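Local coordinates for protein oxalate--CoA ligase (Arabidopsis thaliana, PDB 5IE2) that belongs to the ANL superfamily of AMP-binding enzymes, pairing a large N-terminal family region with a smaller C-terminal one, and holds adenosine-5'-triphosphate in a pocket, at residues Glu310-Thr315 against Gly402-Val407; Val191-Ala196 against Val341-Ala346; Leu282-Ser287 against Asn324-Glu329. All coordinates share one frame; numbering follows the deposited sequence.

Contact 1: residues Glu310-Thr315 against Gly402-Val407. With ATP (adenosine-5'-triphosphate), chain C.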
loop_
_atom_site.group_PDB
_atom_site.type_symbol
_atom_site.label_atom_id
_atom_site.label_comp_id
_atom_site.label_asym_id
_atom_site.label_seq_id
_atom_site.Cartn_x
_atom_site.Cartn_y
_atom_site.Cartn_z
ATOM N N GLU A 310 0.227 9.170 -10.339
ATOM C CA GLU A 310 -0.331 9.063 -9.004
ATOM C C GLU A 310 -1.656 8.305 -8.997
ATOM O O GLU A 310 -2.502 8.487 -9.887
ATOM C CB GLU A 310 -0.557 10.472 -8.423
ATOM C CG GLU A 310 -0.853 10.409 -6.927
ATOM C CD GLU A 310 -1.059 11.756 -6.258
ATOM O OE1 GLU A 310 -1.147 12.794 -6.952
ATOM O OE2 GLU A 310 -1.154 11.756 -5.003
ATOM N N ALA A 311 -1.797 7.432 -8.014
ATOM C CA ALA A 311 -3.021 6.646 -7.846
ATOM C C ALA A 311 -3.598 6.908 -6.443
ATOM O O ALA A 311 -2.881 7.381 -5.562
ATOM C CB ALA A 311 -2.737 5.156 -7.999
ATOM N N TYR A 312 -4.857 6.524 -6.252
ATOM C CA TYR A 312 -5.589 6.639 -4.987
ATOM C C TYR A 312 -6.103 5.239 -4.619
ATOM O O TYR A 312 -6.619 4.525 -5.474
ATOM C CB TYR A 312 -6.726 7.644 -5.175
ATOM C CG TYR A 312 -7.872 7.653 -4.161
ATOM C CD1 TYR A 312 -7.629 7.830 -2.795
ATOM C CD2 TYR A 312 -9.184 7.640 -4.606
ATOM C CE1 TYR A 312 -8.712 7.923 -1.850
ATOM C CE2 TYR A 312 -10.250 7.751 -3.706
ATOM C CZ TYR A 312 -10.012 7.868 -2.349
ATOM O OH TYR A 312 -11.083 7.941 -1.491
ATOM N N ALA A 313 -5.874 4.832 -3.375
ATOM C CA ALA A 313 -6.127 3.447 -2.976
ATOM C C ALA A 313 -6.426 3.321 -1.494
ATOM O O ALA A 313 -6.108 4.205 -0.752
ATOM C CB ALA A 313 -4.911 2.553 -3.315
ATOM N N MET A 314 -7.066 2.225 -1.083
ATOM C CA MET A 314 -7.297 2.015 0.348
ATOM C C MET A 314 -7.505 0.538 0.609
ATOM O O MET A 314 -7.835 -0.241 -0.292
ATOM C CB MET A 314 -8.502 2.863 0.830
ATOM C CG MET A 314 -9.879 2.378 0.312
ATOM S SD MET A 314 -11.144 3.637 0.678
ATOM C CE MET A 314 -10.997 3.930 2.452
ATOM N N THR A 315 -7.291 0.130 1.855
ATOM C CA THR A 315 -7.374 -1.274 2.190
ATOM C C THR A 315 -8.759 -1.840 1.828
ATOM O O THR A 315 -8.843 -2.945 1.351
ATOM C CB THR A 315 -7.116 -1.481 3.718
ATOM O OG1 THR A 315 -5.830 -0.957 4.039
ATOM C CG2 THR A 315 -7.127 -2.948 4.081
ATOM N N GLY A 402 -13.155 14.212 -15.712
ATOM C CA GLY A 402 -13.408 13.026 -14.918
ATOM C C GLY A 402 -12.221 12.612 -14.062
ATOM O O GLY A 402 -12.163 11.472 -13.570
ATOM N N TYR A 403 -11.262 13.525 -13.879
ATOM C CA TYR A 403 -10.128 13.243 -12.993
ATOM C C TYR A 403 -10.473 13.642 -11.555
ATOM O O TYR A 403 -11.007 14.712 -11.337
ATOM C CB TYR A 403 -8.865 14.017 -13.430
ATOM C CG TYR A 403 -8.139 13.432 -14.601
ATOM C CD1 TYR A 403 -6.786 13.077 -14.483
ATOM C CD2 TYR A 403 -8.775 13.259 -15.830
ATOM C CE1 TYR A 403 -6.075 12.524 -15.560
ATOM C CE2 TYR A 403 -8.066 12.713 -16.929
ATOM C CZ TYR A 403 -6.723 12.381 -16.788
ATOM O OH TYR A 403 -6.027 11.825 -17.863
ATOM N N LEU A 404 -10.137 12.791 -10.585
ATOM C CA LEU A 404 -10.443 13.049 -9.192
ATOM C C LEU A 404 -9.323 13.879 -8.552
ATOM O O LEU A 404 -8.145 13.611 -8.747
ATOM C CB LEU A 404 -10.651 11.714 -8.445
ATOM C CG LEU A 404 -10.815 11.690 -6.925
ATOM C CD1 LEU A 404 -12.078 12.456 -6.541
ATOM C CD2 LEU A 404 -10.877 10.242 -6.429
ATOM N N HIS A 405 -9.742 14.863 -7.763
ATOM C CA HIS A 405 -8.860 15.680 -6.961
ATOM C C HIS A 405 -9.255 15.539 -5.514
ATOM O O HIS A 405 -10.379 15.886 -5.169
ATOM C CB HIS A 405 -8.961 17.164 -7.350
ATOM C CG HIS A 405 -8.629 17.433 -8.783
ATOM N ND1 HIS A 405 -7.435 18.017 -9.168
ATOM C CD2 HIS A 405 -9.319 17.187 -9.923
ATOM C CE1 HIS A 405 -7.400 18.101 -10.489
ATOM N NE2 HIS A 405 -8.542 17.627 -10.968
ATOM N N LEU A 406 -8.351 15.048 -4.673
ATOM C CA LEU A 406 -8.666 14.875 -3.244
ATOM C C LEU A 406 -8.419 16.131 -2.420
ATOM O O LEU A 406 -7.432 16.852 -2.608
ATOM C CB LEU A 406 -7.848 13.722 -2.676
ATOM C CG LEU A 406 -8.245 12.373 -3.266
ATOM C CD1 LEU A 406 -7.136 11.374 -2.871
ATOM C CD2 LEU A 406 -9.611 11.887 -2.825
ATOM N N VAL A 407 -9.324 16.408 -1.497
ATOM C CA VAL A 407 -9.217 17.575 -0.629
ATOM C C VAL A 407 -8.703 17.101 0.721
ATOM O O VAL A 407 -7.895 17.783 1.374
ATOM C CB VAL A 407 -10.605 18.301 -0.497
ATOM C CG1 VAL A 407 -10.532 19.472 0.440
ATOM C CG2 VAL A 407 -11.061 18.755 -1.853
HETATM P PG ATP C . -7.559 4.201 8.904
HETATM O O1G ATP C . -7.969 5.628 9.271
HETATM O O2G ATP C . -7.350 3.327 10.089
HETATM O O3G ATP C . -8.533 3.585 7.902
HETATM P PB ATP C . -5.867 4.735 6.627
HETATM O O1B ATP C . -4.538 5.443 6.483
HETATM O O2B ATP C . -7.126 5.368 6.156
HETATM O O3B ATP C . -6.099 4.248 8.177
HETATM P PA ATP C . -5.189 2.927 4.392
HETATM O O1A ATP C . -6.267 2.027 3.802
HETATM O O2A ATP C . -3.803 2.426 4.519
HETATM O O3A ATP C . -5.662 3.288 5.891
HETATM O "O5'" ATP C . -5.240 4.340 3.640
HETATM C "C5'" ATP C . -6.242 4.705 2.659
HETATM C "C4'" ATP C . -6.370 6.237 2.727
HETATM O "O4'" ATP C . -5.158 6.831 2.224
HETATM C "C3'" ATP C . -7.397 6.771 1.778
HETATM O "O3'" ATP C . -8.693 6.668 2.363
HETATM C "C2'" ATP C . -6.966 8.210 1.585
HETATM O "O2'" ATP C . -7.307 8.964 2.759
HETATM C "C1'" ATP C . -5.472 8.067 1.609
HETATM N N9 ATP C . -4.878 8.049 0.251
HETATM C C8 ATP C . -4.568 6.993 -0.512
HETATM N N7 ATP C . -4.012 7.430 -1.684
HETATM C C5 ATP C . -3.963 8.801 -1.615
HETATM C C6 ATP C . -3.478 9.885 -2.500
HETATM N N6 ATP C . -2.872 9.576 -3.694
HETATM N N1 ATP C . -3.610 11.150 -2.040
HETATM C C2 ATP C . -4.164 11.435 -0.838
HETATM N N3 ATP C . -4.637 10.497 0.021
HETATM C C4 ATP C . -4.537 9.186 -0.345
#
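Tyr-312 and the leucines Leu-404 and Leu-406 meet through apolar packing, and two of them, Tyr-312 and Leu-406, also line the ATP pocket. Leu-406 supplies a CH-pi contact: its CD1 lies over one face of the Tyr-312 ring, 4.0 Å from the centroid and 28° off the normal. That methyl also reaches the base, with Leu-406 CD1 3.6 Å from ATP C2, so one leucine branch serves both ring and ligand. Leu-404 CD2 approaches the ring obliquely, 3.6 Å from Tyr-312 CD2. With CG anti to the backbone N (chi1 163°), the tyrosine swings across to the leucines, while ATP N7 and C2' lie at its edge.

Polar bonds come from other residues of 310-315. ATP N6 donates to Glu-310 OE2 at 3.1 Å and to Ala-311 O at 2.9 Å, two acceptors that use the amino group and probably restrain the rotation of the base. Just after the strand, Thr-315 N gives a nearly straight bond to ATP O1A (2.9 Å, 168°). The tyrosine hydroxyl is hydrogen-bonded to Asp-394 OD2, whose OD1 also bonds ATP.

Strand 308-314 lies in a mixed sheet between strands 284-287 and 319-323, whereas strand 404-409 pairs with 394-398 in a different, antiparallel sheet; the adenine is held where the two sheets approach each other.

Contact 2: residues Val191-Ala196 against Val341-Ala346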
loop_
_atom_site.group_PDB
_atom_site.type_symbol
_atom_site.label_atom_id
_atom_site.label_comp_id
_atom_site.label_asym_id
_atom_site.label_seq_id
_atom_site.Cartn_x
_atom_site.Cartn_y
_atom_site.Cartn_z
ATOM N N VAL A 191 -6.061 -7.041 -9.041
ATOM C CA VAL A 191 -4.941 -7.409 -9.908
ATOM C C VAL A 191 -5.280 -7.097 -11.391
ATOM O O VAL A 191 -4.476 -6.483 -12.110
ATOM C CB VAL A 191 -4.560 -8.901 -9.686
ATOM C CG1 VAL A 191 -3.762 -9.466 -10.897
ATOM C CG2 VAL A 191 -3.752 -9.036 -8.349
ATOM N N LYS A 192 -6.472 -7.484 -11.846
ATOM C CA LYS A 192 -6.880 -7.099 -13.199
ATOM C C LYS A 192 -6.917 -5.588 -13.423
ATOM O O LYS A 192 -6.502 -5.112 -14.488
ATOM C CB LYS A 192 -8.270 -7.700 -13.529
ATOM C CG LYS A 192 -8.083 -9.188 -13.783
ATOM C CD LYS A 192 -9.409 -9.903 -14.124
ATOM C CE LYS A 192 -10.403 -9.871 -12.927
ATOM N NZ LYS A 192 -11.705 -10.534 -13.265
ATOM N N ASN A 193 -7.429 -4.839 -12.445
ATOM C CA ASN A 193 -7.466 -3.370 -12.577
ATOM C C ASN A 193 -6.064 -2.707 -12.711
ATOM O O ASN A 193 -5.844 -1.844 -13.564
ATOM C CB ASN A 193 -8.160 -2.760 -11.356
ATOM C CG ASN A 193 -9.637 -3.113 -11.284
ATOM O OD1 ASN A 193 -10.299 -3.457 -12.300
ATOM N ND2 ASN A 193 -10.171 -2.987 -10.091
ATOM N N ILE A 194 -5.171 -3.142 -11.839
ATOM C CA ILE A 194 -3.809 -2.604 -11.792
ATOM C C ILE A 194 -3.069 -3.001 -13.072
ATOM O O ILE A 194 -2.494 -2.154 -13.752
ATOM C CB ILE A 194 -3.059 -3.113 -10.515
ATOM C CG1 ILE A 194 -3.788 -2.586 -9.262
ATOM C CG2 ILE A 194 -1.537 -2.703 -10.558
ATOM C CD1 ILE A 194 -3.374 -3.304 -7.930
ATOM N N LYS A 195 -3.184 -4.265 -13.472
ATOM C CA LYS A 195 -2.552 -4.662 -14.724
ATOM C C LYS A 195 -3.099 -3.879 -15.913
ATOM O O LYS A 195 -2.352 -3.511 -16.833
ATOM C CB LYS A 195 -2.853 -6.144 -15.033
ATOM C CG LYS A 195 -2.120 -7.108 -14.233
ATOM C CD LYS A 195 -2.262 -8.507 -14.935
ATOM C CE LYS A 195 -3.694 -8.853 -15.224
ATOM N NZ LYS A 195 -3.833 -10.116 -15.949
ATOM N N ALA A 196 -4.408 -3.613 -15.891
ATOM C CA ALA A 196 -5.011 -2.954 -17.025
ATOM C C ALA A 196 -4.551 -1.512 -17.133
ATOM O O ALA A 196 -4.139 -1.068 -18.248
ATOM C CB ALA A 196 -6.600 -3.043 -16.977
ATOM N N VAL A 341 -10.733 3.043 -11.888
ATOM C CA VAL A 341 -10.293 1.920 -12.724
ATOM C C VAL A 341 -11.131 0.692 -12.340
ATOM O O VAL A 341 -11.001 0.199 -11.241
ATOM C CB VAL A 341 -8.787 1.613 -12.539
ATOM C CG1 VAL A 341 -8.316 0.375 -13.429
ATOM C CG2 VAL A 341 -7.941 2.839 -12.862
ATOM N N GLY A 342 -11.990 0.228 -13.253
ATOM C CA GLY A 342 -12.696 -1.029 -13.064
ATOM C C GLY A 342 -13.749 -1.035 -11.958
ATOM O O GLY A 342 -14.116 -2.087 -11.480
ATOM N N GLN A 343 -14.194 0.148 -11.537
ATOM C CA GLN A 343 -15.197 0.284 -10.502
ATOM C C GLN A 343 -15.892 1.594 -10.657
ATOM O O GLN A 343 -15.391 2.495 -11.332
ATOM C CB GLN A 343 -14.589 0.181 -9.114
ATOM C CG GLN A 343 -13.503 1.283 -8.870
ATOM C CD GLN A 343 -12.493 0.837 -7.804
ATOM O OE1 GLN A 343 -12.733 1.010 -6.611
ATOM N NE2 GLN A 343 -11.376 0.239 -8.238
ATOM N N GLU A 344 -17.084 1.694 -10.062
ATOM C CA GLU A 344 -17.814 2.940 -10.033
ATOM C C GLU A 344 -17.363 3.840 -8.926
ATOM O O GLU A 344 -16.996 3.384 -7.847
ATOM C CB GLU A 344 -19.311 2.665 -9.850
ATOM C CG GLU A 344 -19.896 1.870 -10.989
ATOM C CD GLU A 344 -21.365 1.556 -10.745
ATOM O OE1 GLU A 344 -22.172 2.455 -10.985
ATOM O OE2 GLU A 344 -21.666 0.423 -10.331
ATOM N N MET A 345 -17.448 5.126 -9.187
ATOM C CA MET A 345 -17.055 6.099 -8.185
ATOM C C MET A 345 -17.958 7.328 -8.329
ATOM O O MET A 345 -18.275 7.764 -9.450
ATOM C CB MET A 345 -15.589 6.485 -8.381
ATOM C CG MET A 345 -15.116 7.418 -7.327
ATOM S SD MET A 345 -13.359 7.812 -7.656
ATOM C CE MET A 345 -12.634 6.115 -7.779
ATOM N N ALA A 346 -18.377 7.902 -7.211
ATOM C CA ALA A 346 -19.282 9.039 -7.262
ATOM C C ALA A 346 -18.965 9.984 -6.119
ATOM O O ALA A 346 -18.417 9.559 -5.127
ATOM C CB ALA A 346 -20.670 8.567 -7.164
HETATM O O HOH W 1 -13.093 -3.681 -9.522
#
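Asn-193 presses against Val-341 and Gly-342 where helix 184-198 meets the turn joining strand 339-340, the edge of one sheet, to strand 344-348 of the next, within the AMP-binding family fold. Packing is tight on the valine side. Val-341 CG1 sits 3.3 Å from Asn-193 O, on the helix backbone, and 3.8 Å from Asn-193 CB. With CG1 anti to the valine's own N (chi1 179°), this branch is the one turned onto the helix. Beside it, Asn-193 OD1 rests 3.5 Å from Gly-342 CA, at the point where the chain takes a left-handed conformation (phi 69°).

The carbonyl of Val-341 is close to the asparagine amide but poorly angled for a bond with it. Instead it accepts from Gln-343 NE2 at 3.0 Å, in a nearly straight bond lying in the glutamine's amide plane, which folds that side chain back over its own turn; Gln-343 NE2 also donates to Leu-320 O.

The other side is looser, with Gly-342 exposed and water mediating the polar link. Water 1 accepts from Asn-193 ND2 at 3.1 Å and donates to Gly-342 O at 2.7 Å, bridging helix and turn.

Contact 3: residues Leu282-Ser287 against Asn324-Glu329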
loop_
_atom_site.group_PDB
_atom_site.type_symbol
_atom_site.label_atom_id
_atom_site.label_comp_id
_atom_site.label_asym_id
_atom_site.label_seq_id
_atom_site.Cartn_x
_atom_site.Cartn_y
_atom_site.Cartn_z
ATOM N N LEU A 282 12.728 3.830 -17.300
ATOM C CA LEU A 282 11.499 3.146 -16.821
ATOM C C LEU A 282 10.300 3.561 -17.677
ATOM O O LEU A 282 10.262 4.682 -18.210
ATOM C CB LEU A 282 11.252 3.522 -15.368
ATOM C CG LEU A 282 12.398 3.217 -14.439
ATOM C CD1 LEU A 282 12.078 3.687 -12.972
ATOM C CD2 LEU A 282 12.756 1.702 -14.474
ATOM N N ARG A 283 9.317 2.679 -17.796
ATOM C CA ARG A 283 8.055 3.000 -18.416
ATOM C C ARG A 283 7.292 4.056 -17.605
ATOM O O ARG A 283 6.692 4.968 -18.172
ATOM C CB ARG A 283 7.170 1.736 -18.551
ATOM C CG ARG A 283 7.571 0.788 -19.623
ATOM C CD ARG A 283 6.274 0.134 -20.250
ATOM N NE ARG A 283 5.629 -0.745 -19.325
ATOM C CZ ARG A 283 4.369 -0.631 -18.909
ATOM N NH1 ARG A 283 3.563 0.360 -19.322
ATOM N NH2 ARG A 283 3.912 -1.547 -18.087
ATOM N N PHE A 284 7.315 3.919 -16.292
ATOM C CA PHE A 284 6.632 4.875 -15.406
ATOM C C PHE A 284 7.094 4.665 -13.982
ATOM O O PHE A 284 7.688 3.634 -13.622
ATOM C CB PHE A 284 5.076 4.745 -15.474
ATOM C CG PHE A 284 4.559 3.426 -14.949
ATOM C CD1 PHE A 284 4.129 3.283 -13.631
ATOM C CD2 PHE A 284 4.526 2.314 -15.776
ATOM C CE1 PHE A 284 3.651 2.056 -13.174
ATOM C CE2 PHE A 284 4.047 1.100 -15.332
ATOM C CZ PHE A 284 3.615 0.955 -14.031
ATOM N N ILE A 285 6.794 5.649 -13.151
ATOM C CA ILE A 285 7.039 5.568 -11.723
ATOM C C ILE A 285 5.681 5.834 -11.095
ATOM O O ILE A 285 5.008 6.739 -11.531
ATOM C CB ILE A 285 8.083 6.612 -11.254
ATOM C CG1 ILE A 285 9.492 6.172 -11.733
ATOM C CG2 ILE A 285 8.063 6.758 -9.676
ATOM C CD1 ILE A 285 10.545 7.345 -11.550
ATOM N N ARG A 286 5.291 5.021 -10.117
ATOM C CA ARG A 286 3.978 5.189 -9.522
ATOM C C ARG A 286 4.055 5.691 -8.075
ATOM O O ARG A 286 4.991 5.335 -7.331
ATOM C CB ARG A 286 3.233 3.841 -9.613
ATOM C CG ARG A 286 1.788 3.889 -9.026
ATOM C CD ARG A 286 1.206 2.477 -9.177
ATOM N NE ARG A 286 -0.186 2.417 -8.704
ATOM C CZ ARG A 286 -0.587 1.922 -7.530
ATOM N NH1 ARG A 286 0.277 1.460 -6.605
ATOM N NH2 ARG A 286 -1.895 1.896 -7.267
ATOM N N SER A 287 3.063 6.524 -7.677
ATOM C CA SER A 287 2.962 6.958 -6.296
ATOM C C SER A 287 1.537 6.719 -5.800
ATOM O O SER A 287 0.631 6.865 -6.574
ATOM C CB SER A 287 3.334 8.460 -6.189
ATOM O OG SER A 287 3.294 8.929 -4.829
ATOM N N ASN A 324 -4.033 8.075 -12.437
ATOM C CA ASN A 324 -3.663 8.706 -13.681
ATOM C C ASN A 324 -3.270 7.612 -14.659
ATOM O O ASN A 324 -2.714 6.577 -14.260
ATOM C CB ASN A 324 -2.499 9.699 -13.462
ATOM C CG ASN A 324 -2.957 10.962 -12.768
ATOM O OD1 ASN A 324 -3.439 11.894 -13.412
ATOM N ND2 ASN A 324 -2.815 11.003 -11.435
ATOM N N PRO A 325 -3.586 7.808 -15.933
ATOM C CA PRO A 325 -3.347 6.821 -16.993
ATOM C C PRO A 325 -1.920 6.915 -17.505
ATOM O O PRO A 325 -1.218 7.915 -17.217
ATOM C CB PRO A 325 -4.353 7.240 -18.081
ATOM C CG PRO A 325 -4.316 8.780 -17.948
ATOM C CD PRO A 325 -4.234 9.028 -16.441
ATOM N N LEU A 326 -1.509 5.913 -18.280
ATOM C CA LEU A 326 -0.245 5.975 -19.065
ATOM C C LEU A 326 -0.340 7.122 -20.056
ATOM O O LEU A 326 -1.413 7.435 -20.527
ATOM C CB LEU A 326 -0.002 4.640 -19.832
ATOM C CG LEU A 326 0.177 3.372 -18.991
ATOM C CD1 LEU A 326 0.233 2.170 -19.856
ATOM C CD2 LEU A 326 1.503 3.473 -18.245
ATOM N N PRO A 327 0.802 7.758 -20.392
ATOM C CA PRO A 327 0.812 8.888 -21.339
ATOM C C PRO A 327 0.171 8.538 -22.676
ATOM O O PRO A 327 -0.477 9.395 -23.294
ATOM C CB PRO A 327 2.299 9.191 -21.499
ATOM C CG PRO A 327 2.906 8.825 -20.170
ATOM C CD PRO A 327 2.100 7.574 -19.713
ATOM N N GLU A 328 0.310 7.289 -23.119
ATOM C CA GLU A 328 -0.270 6.900 -24.402
ATOM C C GLU A 328 -1.791 6.898 -24.336
ATOM O O GLU A 328 -2.434 6.945 -25.371
ATOM C CB GLU A 328 0.248 5.525 -24.848
ATOM C CG GLU A 328 -0.316 4.353 -24.037
ATOM C CD GLU A 328 0.652 3.168 -23.926
ATOM O OE1 GLU A 328 1.796 3.377 -23.463
ATOM O OE2 GLU A 328 0.266 2.027 -24.275
ATOM N N GLU A 329 -2.366 6.876 -23.129
ATOM C CA GLU A 329 -3.822 6.879 -22.982
ATOM C C GLU A 329 -4.382 8.243 -22.590
ATOM O O GLU A 329 -5.552 8.511 -22.853
ATOM C CB GLU A 329 -4.293 5.829 -21.946
ATOM C CG GLU A 329 -4.075 4.370 -22.386
ATOM C CD GLU A 329 -4.850 3.996 -23.672
ATOM O OE1 GLU A 329 -5.960 4.538 -23.911
ATOM O OE2 GLU A 329 -4.314 3.178 -24.461
HETATM O O HOH W 2 4.144 2.577 -21.139
#
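Leu-326 sets its two methyl groups against Arg-283 and Phe-284, neighbouring residues of 282-287, so that one aliphatic fork meets a charged plane and an aromatic ring together. Towards the arginine the approach is edge-on: Leu-326 CD1 lies near the guanidinium plane, 3.8 Å from Arg-283 NH1. The second branch is shared: Leu-326 CD2 is 3.9 Å from Arg-283 NH1 and 4.1 Å from Phe-284 CD2, oblique to the ring.

Arg-283 and Phe-284, adjacent in the chain, are themselves turned against one another. Phe-284 CE2 stands 3.6 Å above one face of the guanidinium, displaced towards its rim, while Arg-283 CZ lies at the edge of the ring and near its plane. The ring therefore offers its edge, not its pi face, to the charge. A chi1 of 66° puts the Phe-284 ring between backbone N and carbonyl carbon, and the arginine chain, bent at chi2 and chi3, curls back to meet it.

On the loop side a type I turn, closed by Glu-329 N to Leu-326 O at 2.8 Å, carries Glu-328 round towards the arginine. The two do not form a salt bridge. Water 2, near the guanidinium plane, accepts from Arg-283 NH1 at 2.9 Å and donates only weakly to Glu-328 OE1.

Each charge has a direct ionic partner of its own: Arg-283 NH2 pairs with Asp-204, and Glu-328 OE2 with Lys-199. The join thus rests on van der Waals contact of the leucine methyls with the ring and the guanidinium edge, with no direct ion pair across it; the opposite charges, linked through the water, may add some longer-range attraction.

In the fold
Contacts 1 and 3 are buried and share the mixed sheet in which strands 284-287 and 308-314 are neighbours, linked by a probable backbone hydrogen bond from Ala-311 N to Ser-287 O. Contact 2 lies at the surface, about 12 Å from contact 1 centre to centre. Its 341-346 segment leads into the antiparallel sheet that also supplies 402-407 to contact 1, and Met-345 packs there on Leu-404. Chemistry follows position: contact 1 combines apolar walls with direct bonds to ATP, contact 3 sets a leucine against an aromatic ring and a charge paired outside it, and contact 2 packs side chains on backbone and adds a bridging water. Only contact 1 belongs to the ligand pocket.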